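Local coordinates for protein alanine dehydrogenase (Archaeoglobus fulgidus, PDB 1OMO) that catalyses the NAD-dependent oxidative deamination of alanine to pyruvate and the reverse reductive amination, working as a homodimer, at residues A[99-102]-A[103-107]. Sequence-based numbering, arbitrary orientation.
Sequences MDAT and YTTSL
Asp100 turns its carboxylate over the first turn of the helix that follows, and OD2 accepts a hydrogen bond from Tyr103 N at 3.3 Å, almost straight (178°), met on the syn side but tilted out of the carboxylate plane. With CG anti to the backbone N (chi1 163°), the acid lies forward along the chain, its side chain crossing that of Tyr103 at about a right angle, with carboxylate and ring planes 34° apart. Asp100 OD1 takes two donors: Thr102 N from above the carboxylate plane, closing an Asx turn, and Thr102 OG1, at 2.8 Å, on the syn lone pair of OD1. An aspartate suits this site because its short side chain gives two acceptors to amides that have no helical partner. Here strand 95-100 ends and helix 102-120 begins, with small Ala101 at the N-cap fitting against strand 83-88. Cut back to an alanine here, the side chain would probably leave the amides of Thr102 and Tyr103 without this acceptor and the Thr102 hydroxyl with only its bond to Ala83 N. Water 2 joins Asp100 OD2 and O to Thr104 N, extending the capping to a third amide. On the far side of the turn, Thr105 OG1 donates to Ala101 O at an unusually short 2.5 Å. The same hydroxyl is hydrogen-bonded to NZ of Lys65, the inferred proton donor/acceptor, linking this helix start to the active site.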
ATOM      1  N   MET A  99      -2.431 -13.632   4.146  1.00 21.18           N
ATOM      2  CA  MET A  99      -2.732 -14.762   3.248  1.00 19.31           C
ATOM      3  C   MET A  99      -2.167 -14.641   1.843  1.00 17.58           C
ATOM      4  O   MET A  99      -1.867 -13.553   1.346  1.00 16.83           O
ATOM      5  CB  MET A  99      -4.220 -14.907   2.946  1.00 22.35           C
ATOM      6  CG  MET A  99      -5.058 -13.751   2.566  1.00 30.22           C
ATOM      7  SD  MET A  99      -6.768 -14.423   2.642  1.00 27.44           S
ATOM      8  CE  MET A  99      -7.013 -14.112   4.369  1.00 33.61           C
ATOM      9  N   ASP A 100      -2.118 -15.778   1.174  1.00 16.72           N
ATOM     10  CA  ASP A 100      -1.716 -15.797  -0.209  1.00 17.94           C
ATOM     11  C   ASP A 100      -2.909 -15.198  -0.947  1.00 18.20           C
ATOM     12  O   ASP A 100      -4.066 -15.547  -0.675  1.00 21.02           O
ATOM     13  CB  ASP A 100      -1.544 -17.219  -0.744  1.00 16.50           C
ATOM     14  CG  ASP A 100      -1.534 -17.247  -2.278  1.00 17.70           C
ATOM     15  OD1 ASP A 100      -0.705 -16.542  -2.848  1.00 20.70           O
ATOM     16  OD2 ASP A 100      -2.342 -17.938  -2.921  1.00 15.74           O
ATOM     17  N   ALA A 101      -2.646 -14.288  -1.857  1.00 16.29           N
ATOM     18  CA  ALA A 101      -3.719 -13.723  -2.659  1.00 17.64           C
ATOM     19  C   ALA A 101      -3.388 -14.050  -4.133  1.00 16.88           C
ATOM     20  O   ALA A 101      -3.981 -13.468  -5.051  1.00 17.62           O
ATOM     21  CB  ALA A 101      -3.824 -12.206  -2.446  1.00 11.49           C
ATOM     22  N   THR A 102      -2.460 -14.987  -4.359  1.00 17.97           N
ATOM     23  CA  THR A 102      -2.074 -15.300  -5.739  1.00 18.39           C
ATOM     24  C   THR A 102      -3.233 -16.002  -6.403  1.00 18.50           C
ATOM     25  O   THR A 102      -3.715 -15.595  -7.445  1.00 19.25           O
ATOM     26  CB  THR A 102      -0.801 -16.185  -5.827  1.00 19.23           C
ATOM     27  OG1 THR A 102       0.310 -15.499  -5.235  1.00 19.53           O
ATOM     28  CG2 THR A 102      -0.447 -16.481  -7.317  1.00 19.95           C
ATOM     29  N   TYR A 103      -3.713 -17.046  -5.763  1.00 17.61           N
ATOM     30  CA  TYR A 103      -4.827 -17.767  -6.309  1.00 17.66           C
ATOM     31  C   TYR A 103      -6.118 -16.968  -6.329  1.00 17.20           C
ATOM     32  O   TYR A 103      -6.849 -17.012  -7.316  1.00 16.36           O
ATOM     33  CB  TYR A 103      -5.023 -19.045  -5.514  1.00 17.62           C
ATOM     34  CG  TYR A 103      -6.270 -19.825  -5.856  1.00 19.97           C
ATOM     35  CD1 TYR A 103      -7.380 -19.797  -5.012  1.00 19.84           C
ATOM     36  CD2 TYR A 103      -6.316 -20.655  -6.982  1.00 18.90           C
ATOM     37  CE1 TYR A 103      -8.500 -20.581  -5.275  1.00 18.13           C
ATOM     38  CE2 TYR A 103      -7.420 -21.428  -7.244  1.00 18.62           C
ATOM     39  CZ  TYR A 103      -8.506 -21.384  -6.386  1.00 17.74           C
ATOM     40  OH  TYR A 103      -9.619 -22.132  -6.660  1.00 20.26           O
ATOM     41  N   THR A 104      -6.412 -16.227  -5.259  1.00 15.83           N
ATOM     42  CA  THR A 104      -7.668 -15.505  -5.227  1.00 14.80           C
ATOM     43  C   THR A 104      -7.695 -14.343  -6.174  1.00 15.76           C
ATOM     44  O   THR A 104      -8.756 -13.816  -6.459  1.00 17.76           O
ATOM     45  CB  THR A 104      -8.071 -15.009  -3.788  1.00 14.31           C
ATOM     46  OG1 THR A 104      -7.004 -14.253  -3.192  1.00 12.67           O
ATOM     47  CG2 THR A 104      -8.457 -16.212  -2.892  1.00 12.08           C
ATOM     48  N   THR A 105      -6.532 -13.911  -6.649  1.00 17.62           N
ATOM     49  CA  THR A 105      -6.513 -12.805  -7.614  1.00 16.31           C
ATOM     50  C   THR A 105      -7.083 -13.370  -8.938  1.00 15.68           C
ATOM     51  O   THR A 105      -7.905 -12.727  -9.602  1.00 13.72           O
ATOM     52  CB  THR A 105      -5.067 -12.261  -7.823  1.00 17.99           C
ATOM     53  OG1 THR A 105      -4.643 -11.584  -6.633  1.00 17.24           O
ATOM     54  CG2 THR A 105      -4.989 -11.324  -9.016  1.00 15.00           C
ATOM     55  N   SER A 106      -6.680 -14.591  -9.295  1.00 15.17           N
ATOM     56  CA  SER A 106      -7.174 -15.228 -10.533  1.00 15.46           C
ATOM     57  C   SER A 106      -8.661 -15.553 -10.374  1.00 16.00           C
ATOM     58  O   SER A 106      -9.477 -15.283 -11.269  1.00 16.22           O
ATOM     59  CB  SER A 106      -6.407 -16.530 -10.833  1.00 12.98           C
ATOM     60  OG  SER A 106      -5.162 -16.246 -11.435  1.00 15.31           O
ATOM     61  N   LEU A 107      -8.998 -16.096  -9.205  1.00 18.01           N
ATOM     62  CA  LEU A 107     -10.360 -16.488  -8.870  1.00 16.99           C
ATOM     63  C   LEU A 107     -11.324 -15.319  -8.984  1.00 17.80           C
ATOM     64  O   LEU A 107     -12.331 -15.421  -9.687  1.00 17.92           O
ATOM     65  CB  LEU A 107     -10.414 -17.042  -7.449  1.00 17.00           C
ATOM     66  CG  LEU A 107     -11.338 -18.216  -7.087  1.00 21.38           C
ATOM     67  CD1 LEU A 107     -12.122 -17.861  -5.842  1.00 20.54           C
ATOM     68  CD2 LEU A 107     -12.250 -18.590  -8.198  1.00 17.47           C
TER
HETATM   69  O   HOH W   1      -6.882 -13.849  -0.596  1.00 23.07           O
HETATM   70  O   HOH W   2      -5.038 -16.981  -2.879  1.00 26.30           O
HETATM   71  O   HOH W   3      -2.897 -14.537  -9.863  1.00 36.54           O